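Local coordinates for putative cytoplasmic protein (Salmonella enterica subsp. enterica serovar Typhimurium, PDB 4J32) that is a type VI secretion effector (Tae4) that probably kills rival bacteria by hydrolysing peptidoglycan amide bonds with a papain-like cysteine peptidase fold of the NlpC/P60 kind, at residues A[57-61]-A[139-143]; A[72-78]-A[95-99]. All blocks are in the same frame, centred on the assembly; numbering follows the deposited sequence. Where two conformers were deposited one is given.

In the fold
From the N terminus the chain runs through helices 19-28, 33-40 and 42-49 before helix 57-67, whose first turn enters contact 1. The loop that follows supplies 72-78, and contact 2 closes soon afterwards, when helix 93-103 packs against this loop after the two short antiparallel strands 80-82 and 88-90. The chain then lays down strands 109-112 and 124-131 of the four-stranded sheet, and strand 138-143, outermost on one side within this chain, comes back to helix 57-67 to close contact 1; strand 164-172 follows later. Contact 2 is therefore nested inside contact 1. The two meet directly at helix 93-103, where V140 packs on I97, joining helices to sheet.

Contact 1: residues A[57-61]-A[139-143]; sequences CPIRM and HVTLW
C57, in the first turn of helix 57-67, faces H139 and V140 on the edge strand 138-143, and its side chain can be followed atom by atom. CB comes first, 3.6 Å from CE1 of H139. SG then swings anti to the backbone N (chi1 163°), a turn that carries it over the imidazole and up to the strand backbone. The evidence for a ring contact is geometric: SG is 4.0 Å from the H139 ring centroid and 23° off the normal, so it covers a face, displaced toward the rim where ND1 and CE1 lie. The sulfur also accepts a hydrogen bond from V140 N (3.5 Å, N-H...S 157°), which ties it to the strand. V140 O approaches the same sulfur at 3.2 Å. A water then bridges the backbones, donating to C57 O at 2.7 Å and to V140 O at 2.7 Å.

One helical turn on, M61 adds the apolar part. In the modelled conformers, its CG rests 3.9 Å from V140 CG1, the two chains crossing at a slant. Bends at chi2 and chi3 lead its sulfur along the strand past T141, until SD is 4.2 Å from L142 CD2.

H139 is held from outside these segments too: NE2 is hydrogen-bonded to D150 OD2, which would fix the rotation of the ring beneath the sulfur, while S72 of the neighbouring periplasmic protein chain packs on H139. A cysteine at a helix N terminus, a histidine on the facing strand and an acidic residue behind that histidine are consistent with the catalytic triad of a papain-like NlpC/P60 peptidase.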
ATOM      1  N   CYS A  57     -11.607   8.147  20.897  1.00 20.64           N
ATOM      2  CA  CYS A  57     -12.968   8.550  21.259  1.00 20.61           C
ATOM      3  C   CYS A  57     -13.678   7.551  22.222  1.00 19.83           C
ATOM      4  O   CYS A  57     -14.013   7.932  23.351  1.00 19.62           O
ATOM      5  CB  CYS A  57     -13.802   8.872  20.009  1.00 21.16           C
ATOM      6  SG  CYS A  57     -15.584   8.889  20.352  1.00 23.83           S
ATOM      7  N   PRO A  58     -13.889   6.275  21.802  1.00 18.43           N
ATOM      8  CA  PRO A  58     -14.624   5.390  22.709  1.00 18.20           C
ATOM      9  C   PRO A  58     -13.844   4.969  23.953  1.00 18.15           C
ATOM     10  O   PRO A  58     -14.446   4.638  24.986  1.00 17.12           O
ATOM     11  CB  PRO A  58     -14.956   4.170  21.828  1.00 18.20           C
ATOM     12  CG  PRO A  58     -13.887   4.152  20.785  1.00 18.32           C
ATOM     13  CD  PRO A  58     -13.586   5.618  20.512  1.00 19.58           C
ATOM     14  N   ILE A  59     -12.518   5.002  23.852  1.00 18.21           N
ATOM     15  CA  ILE A  59     -11.672   4.643  24.982  1.00 18.87           C
ATOM     16  C   ILE A  59     -11.764   5.745  26.036  1.00 19.15           C
ATOM     17  O   ILE A  59     -11.822   5.457  27.240  1.00 19.06           O
ATOM     18  CB  ILE A  59     -10.218   4.394  24.528  1.00 18.81           C
ATOM     19  CG1 ILE A  59     -10.188   3.268  23.468  1.00 19.31           C
ATOM     20  CG2 ILE A  59      -9.305   4.030  25.765  1.00 18.72           C
ATOM     21  CD1 ILE A  59      -8.818   3.036  22.753  1.00 20.54           C
ATOM     22  N   ARG A  60     -11.797   7.008  25.598  1.00 18.70           N
ATOM     23  CA  ARG A  60     -11.953   8.086  26.586  1.00 19.02           C
ATOM     24  C   ARG A  60     -13.314   8.014  27.293  1.00 19.11           C
ATOM     25  O   ARG A  60     -13.392   8.193  28.508  1.00 18.94           O
ATOM     26  CB  ARG A  60     -11.761   9.469  25.971  1.00 19.85           C
ATOM     27  CG  ARG A  60     -10.399   9.731  25.290  1.00 19.59           C
ATOM     28  CD  ARG A  60     -10.335  11.194  24.834  1.00 20.09           C
ATOM     29  NE  ARG A  60      -9.089  11.481  24.126  1.00 20.19           N
ATOM     30  CZ  ARG A  60      -9.006  11.698  22.818  1.00 22.11           C
ATOM     31  NH1 ARG A  60     -10.100  11.685  22.041  1.00 23.01           N
ATOM     32  NH2 ARG A  60      -7.822  11.923  22.274  1.00 22.80           N
ATOM     33  N   MET A  61     -14.376   7.754  26.538  1.00 18.14           N
ATOM     34  CA  MET A  61     -15.712   7.604  27.121  0.50 18.38           C
ATOM     35  C   MET A  61     -15.768   6.410  28.086  1.00 18.27           C
ATOM     36  O   MET A  61     -16.389   6.479  29.151  1.00 17.99           O
ATOM     37  CB  MET A  61     -16.763   7.505  26.015  0.50 18.48           C
ATOM     38  CG  MET A  61     -17.102   8.860  25.370  0.50 19.56           C
ATOM     39  SD  MET A  61     -17.615  10.121  26.560  0.50 22.51           S
ATOM     40  CE  MET A  61     -19.075   9.342  27.279  0.50 20.52           C
ATOM     41  N   HIS A 139     -19.513  10.442  16.561  1.00 19.37           N
ATOM     42  CA  HIS A 139     -18.577  10.786  17.632  1.00 19.14           C
ATOM     43  C   HIS A 139     -19.378  10.799  18.932  1.00 18.67           C
ATOM     44  O   HIS A 139     -20.594  11.048  18.909  1.00 19.35           O
ATOM     45  CB  HIS A 139     -17.963  12.172  17.384  1.00 19.88           C
ATOM     46  CG  HIS A 139     -16.693  12.406  18.144  1.00 22.17           C
ATOM     47  ND1 HIS A 139     -15.519  11.741  17.859  1.00 23.99           N
ATOM     48  CD2 HIS A 139     -16.418  13.227  19.187  1.00 20.91           C
ATOM     49  CE1 HIS A 139     -14.572  12.145  18.691  1.00 23.37           C
ATOM     50  NE2 HIS A 139     -15.097  13.043  19.512  1.00 23.21           N
ATOM     51  N   VAL A 140     -18.700  10.496  20.033  1.00 18.25           N
ATOM     52  CA  VAL A 140     -19.294  10.511  21.379  0.50 17.91           C
ATOM     53  C   VAL A 140     -18.325  11.264  22.272  1.00 18.39           C
ATOM     54  O   VAL A 140     -17.124  10.950  22.288  1.00 18.50           O
ATOM     55  CB  VAL A 140     -19.410   9.100  22.029  0.50 17.66           C
ATOM     56  CG1 VAL A 140     -20.371   9.141  23.248  0.50 14.94           C
ATOM     57  CG2 VAL A 140     -19.813   8.035  21.042  0.50 18.51           C
ATOM     58  N   THR A 141     -18.830  12.255  23.005  1.00 18.56           N
ATOM     59  CA  THR A 141     -17.964  13.051  23.890  1.00 18.87           C
ATOM     60  C   THR A 141     -18.795  13.702  25.015  1.00 18.84           C
ATOM     61  O   THR A 141     -19.983  13.413  25.146  1.00 18.66           O
ATOM     62  CB  THR A 141     -17.121  14.100  23.094  1.00 20.39           C
ATOM     63  OG1 THR A 141     -16.081  14.642  23.929  1.00 21.17           O
ATOM     64  CG2 THR A 141     -17.979  15.194  22.534  1.00 20.62           C
ATOM     65  N   LEU A 142     -18.159  14.545  25.827  1.00 18.78           N
ATOM     66  CA  LEU A 142     -18.893  15.320  26.822  1.00 18.45           C
ATOM     67  C   LEU A 142     -19.093  16.734  26.316  1.00 19.02           C
ATOM     68  O   LEU A 142     -18.336  17.225  25.472  1.00 19.23           O
ATOM     69  CB  LEU A 142     -18.147  15.353  28.169  1.00 18.81           C
ATOM     70  CG  LEU A 142     -17.844  13.982  28.785  1.00 17.57           C
ATOM     71  CD1 LEU A 142     -17.150  14.223  30.094  1.00 17.17           C
ATOM     72  CD2 LEU A 142     -19.120  13.189  29.012  1.00 18.19           C
ATOM     73  N   TRP A 143     -20.135  17.367  26.837  1.00 18.67           N
ATOM     74  CA  TRP A 143     -20.562  18.691  26.423  1.00 20.41           C
ATOM     75  C   TRP A 143     -20.935  19.450  27.684  1.00 21.00           C
ATOM     76  O   TRP A 143     -21.726  18.951  28.506  1.00 20.70           O
ATOM     77  CB  TRP A 143     -21.763  18.541  25.455  1.00 19.80           C
ATOM     78  CG  TRP A 143     -22.511  19.802  25.156  1.00 21.57           C
ATOM     79  CD1 TRP A 143     -23.697  20.208  25.718  1.00 21.89           C
ATOM     80  CD2 TRP A 143     -22.138  20.826  24.226  1.00 21.83           C
ATOM     81  NE1 TRP A 143     -24.086  21.421  25.177  1.00 23.11           N
ATOM     82  CE2 TRP A 143     -23.149  21.816  24.261  1.00 24.50           C
ATOM     83  CE3 TRP A 143     -21.059  20.990  23.344  1.00 23.91           C
ATOM     84  CZ2 TRP A 143     -23.100  22.967  23.464  1.00 25.15           C
ATOM     85  CZ3 TRP A 143     -21.014  22.133  22.553  1.00 25.33           C
ATOM     86  CH2 TRP A 143     -22.033  23.100  22.617  1.00 26.90           C
TER
HETATM   87  O   HOH W   1     -14.938  10.474  23.803  1.00 22.04           O

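Contact 2: residues A[72-78]-A[95-99]; sequences IARNSPY and DMIDY
A loop-on-helix packing seam, beside a pocket occupied by 2-ethoxyethanol, joins I72, S76 and Y78 to Y99 of helix 93-103. The Y99 ring is the central piece. Its CG is anti to the backbone N (chi1 178°), which sends the ring out from the helix and into the curve of the loop. I72 covers one face: CG1 stands 4.2 Å from the Y99 ring centroid, 28° off the normal, which supports a CH-pi contact. S76 comes instead at the edge, its OG in the ring plane and 3.3 Å from Y99 CD1.

Y78 packs nearer the base of Y99. Y99 CB lies over one face of the Y78 ring, 4.2 Å from its centroid, and D95 O lies over that same face, 3.8 Å from Y78 CD1. The two tyrosine rings are inclined by 75° with centroids 5.9 Å apart, an oblique pair.

At the far end of Y99, a water accepts from A73 N (3.0 Å) and donates to Y99 OH (2.8 Å), linking the hydroxyl to loop backbone. The loop is shaped by a type I turn from A73 to S76 and an inverse gamma turn at P77, and K80 NZ binds the carbonyls of R74, S76 and Y78. The contact seats a turn-rich connection between helix 57-67 and strand 80-82 on the flank of helix 93-103.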
ATOM      1  N   ILE A  72     -18.156  -0.273  32.752  1.00 25.06           N
ATOM      2  CA  ILE A  72     -18.620  -1.169  31.693  1.00 24.76           C
ATOM      3  C   ILE A  72     -18.485  -2.614  32.164  1.00 25.85           C
ATOM      4  O   ILE A  72     -17.387  -3.062  32.535  1.00 25.57           O
ATOM      5  CB  ILE A  72     -17.810  -0.915  30.394  1.00 22.81           C
ATOM      6  CG1 ILE A  72     -18.121   0.507  29.868  1.00 22.37           C
ATOM      7  CG2 ILE A  72     -18.114  -1.974  29.314  1.00 23.01           C
ATOM      8  CD1 ILE A  72     -17.129   1.004  28.809  1.00 21.61           C
ATOM      9  N   ALA A  73     -19.597  -3.340  32.162  1.00 27.56           N
ATOM     10  CA  ALA A  73     -19.610  -4.712  32.673  1.00 30.02           C
ATOM     11  C   ALA A  73     -18.778  -5.608  31.761  1.00 30.40           C
ATOM     12  O   ALA A  73     -18.763  -5.405  30.541  1.00 28.88           O
ATOM     13  CB  ALA A  73     -21.039  -5.234  32.775  1.00 31.31           C
ATOM     14  N   ARG A  74     -18.093  -6.585  32.353  1.00 32.26           N
ATOM     15  CA  ARG A  74     -17.301  -7.552  31.590  0.50 32.96           C
ATOM     16  C   ARG A  74     -18.136  -8.201  30.477  1.00 33.60           C
ATOM     17  O   ARG A  74     -17.677  -8.359  29.336  1.00 33.24           O
ATOM     18  CB  ARG A  74     -16.752  -8.637  32.517  0.50 34.91           C
ATOM     19  CG  ARG A  74     -15.823  -9.612  31.815  0.50 35.10           C
ATOM     20  CD  ARG A  74     -15.715 -10.939  32.544  0.50 36.69           C
ATOM     21  NE  ARG A  74     -16.957 -11.717  32.515  0.50 37.50           N
ATOM     22  CZ  ARG A  74     -17.353 -12.480  31.498  0.50 36.92           C
ATOM     23  NH1 ARG A  74     -16.626 -12.572  30.394  0.50 34.67           N
ATOM     24  NH2 ARG A  74     -18.491 -13.147  31.584  0.50 39.22           N
ATOM     25  N   ASN A  75     -19.369  -8.572  30.808  1.00 34.53           N
ATOM     26  CA  ASN A  75     -20.191  -9.294  29.843  1.00 35.55           C
ATOM     27  C   ASN A  75     -21.129  -8.447  28.974  1.00 34.16           C
ATOM     28  O   ASN A  75     -22.029  -8.981  28.333  1.00 34.72           O
ATOM     29  CB  ASN A  75     -20.954 -10.414  30.545  1.00 37.85           C
ATOM     30  CG  ASN A  75     -22.062  -9.894  31.420  1.00 39.87           C
ATOM     31  OD1 ASN A  75     -22.166  -8.682  31.661  1.00 40.21           O
ATOM     32  ND2 ASN A  75     -22.906 -10.796  31.899  1.00 41.44           N
ATOM     33  N   SER A  76     -20.923  -7.131  28.965  1.00 32.49           N
ATOM     34  CA  SER A  76     -21.596  -6.235  28.023  1.00 32.30           C
ATOM     35  C   SER A  76     -21.333  -6.735  26.592  1.00 31.29           C
ATOM     36  O   SER A  76     -20.194  -7.090  26.272  1.00 30.85           O
ATOM     37  CB  SER A  76     -21.016  -4.821  28.167  1.00 30.56           C
ATOM     38  OG  SER A  76     -21.933  -3.879  27.651  1.00 34.93           O
ATOM     39  N   PRO A  77     -22.373  -6.790  25.742  1.00 31.30           N
ATOM     40  CA  PRO A  77     -22.237  -7.371  24.399  1.00 31.07           C
ATOM     41  C   PRO A  77     -21.536  -6.449  23.387  1.00 28.79           C
ATOM     42  O   PRO A  77     -22.075  -6.210  22.304  1.00 28.14           O
ATOM     43  CB  PRO A  77     -23.697  -7.621  23.982  1.00 32.70           C
ATOM     44  CG  PRO A  77     -24.466  -6.534  24.679  1.00 32.13           C
ATOM     45  CD  PRO A  77     -23.759  -6.342  26.008  1.00 32.01           C
ATOM     46  N   TYR A  78     -20.351  -5.953  23.751  1.00 26.14           N
ATOM     47  CA  TYR A  78     -19.549  -5.038  22.925  1.00 23.96           C
ATOM     48  C   TYR A  78     -18.074  -5.413  23.046  1.00 23.31           C
ATOM     49  O   TYR A  78     -17.616  -5.802  24.123  1.00 22.42           O
ATOM     50  CB  TYR A  78     -19.735  -3.586  23.397  1.00 23.73           C
ATOM     51  CG  TYR A  78     -21.198  -3.200  23.411  1.00 23.69           C
ATOM     52  CD1 TYR A  78     -21.889  -2.971  22.218  1.00 26.69           C
ATOM     53  CD2 TYR A  78     -21.902  -3.140  24.613  1.00 24.26           C
ATOM     54  CE1 TYR A  78     -23.256  -2.656  22.225  1.00 25.90           C
ATOM     55  CE2 TYR A  78     -23.263  -2.822  24.634  1.00 25.77           C
ATOM     56  CZ  TYR A  78     -23.921  -2.581  23.438  1.00 26.65           C
ATOM     57  OH  TYR A  78     -25.257  -2.291  23.446  1.00 29.35           O
ATOM     58  N   ASP A  95     -20.046   0.875  18.929  1.00 20.40           N
ATOM     59  CA  ASP A  95     -20.316   0.094  20.143  1.00 20.70           C
ATOM     60  C   ASP A  95     -20.562   1.003  21.335  1.00 19.76           C
ATOM     61  O   ASP A  95     -21.480   0.762  22.115  1.00 20.56           O
ATOM     62  CB  ASP A  95     -19.170  -0.883  20.470  1.00 20.24           C
ATOM     63  CG  ASP A  95     -19.227  -2.152  19.638  1.00 21.31           C
ATOM     64  OD1 ASP A  95     -20.229  -2.371  18.895  1.00 21.83           O
ATOM     65  OD2 ASP A  95     -18.269  -2.946  19.730  1.00 22.54           O
ATOM     66  N   MET A  96     -19.787   2.069  21.449  1.00 18.21           N
ATOM     67  CA  MET A  96     -19.958   2.996  22.566  0.50 17.82           C
ATOM     68  C   MET A  96     -21.311   3.669  22.473  1.00 18.53           C
ATOM     69  O   MET A  96     -22.024   3.803  23.485  1.00 18.49           O
ATOM     70  CB  MET A  96     -18.847   4.054  22.616  0.50 17.05           C
ATOM     71  CG  MET A  96     -19.084   5.137  23.702  0.50 15.78           C
ATOM     72  SD  MET A  96     -19.370   4.518  25.390  0.50 14.50           S
ATOM     73  CE  MET A  96     -17.834   3.683  25.791  0.50 16.03           C
ATOM     74  N   ILE A  97     -21.685   4.068  21.259  1.00 18.62           N
ATOM     75  CA  ILE A  97     -23.009   4.661  21.032  1.00 19.49           C
ATOM     76  C   ILE A  97     -24.120   3.697  21.464  1.00 20.41           C
ATOM     77  O   ILE A  97     -25.041   4.089  22.214  1.00 21.23           O
ATOM     78  CB  ILE A  97     -23.182   5.108  19.558  1.00 19.96           C
ATOM     79  CG1 ILE A  97     -22.231   6.275  19.280  1.00 19.94           C
ATOM     80  CG2 ILE A  97     -24.644   5.568  19.313  1.00 19.55           C
ATOM     81  CD1 ILE A  97     -22.150   6.704  17.794  1.00 22.17           C
ATOM     82  N   ASP A  98     -24.029   2.446  21.024  1.00 20.00           N
ATOM     83  CA  ASP A  98     -25.057   1.454  21.342  0.50 21.98           C
ATOM     84  C   ASP A  98     -25.086   1.151  22.836  1.00 21.82           C
ATOM     85  O   ASP A  98     -26.164   0.976  23.422  1.00 21.82           O
ATOM     86  CB  ASP A  98     -24.841   0.173  20.547  0.50 23.23           C
ATOM     87  CG  ASP A  98     -25.232   0.315  19.090  0.50 24.53           C
ATOM     88  OD1 ASP A  98     -26.142   1.118  18.760  0.50 28.52           O
ATOM     89  OD2 ASP A  98     -24.627  -0.397  18.266  0.50 26.95           O
ATOM     90  N   TYR A  99     -23.897   1.108  23.450  1.00 20.61           N
ATOM     91  CA  TYR A  99     -23.772   0.878  24.898  1.00 21.10           C
ATOM     92  C   TYR A  99     -24.544   1.932  25.685  1.00 21.89           C
ATOM     93  O   TYR A  99     -25.339   1.610  26.591  1.00 21.73           O
ATOM     94  CB  TYR A  99     -22.289   0.867  25.339  1.00 20.29           C
ATOM     95  CG  TYR A  99     -22.124   0.678  26.845  1.00 20.78           C
ATOM     96  CD1 TYR A  99     -22.023  -0.606  27.406  1.00 22.65           C
ATOM     97  CD2 TYR A  99     -22.098   1.785  27.714  1.00 21.06           C
ATOM     98  CE1 TYR A  99     -21.875  -0.779  28.820  1.00 22.72           C
ATOM     99  CE2 TYR A  99     -21.970   1.619  29.111  1.00 21.23           C
ATOM    100  CZ  TYR A  99     -21.847   0.343  29.645  1.00 22.23           C
ATOM    101  OH  TYR A  99     -21.731   0.208  31.004  1.00 24.95           O
TER
HETATM  102  O   HOH W   2     -22.380  -2.352  31.776  1.00 26.84           O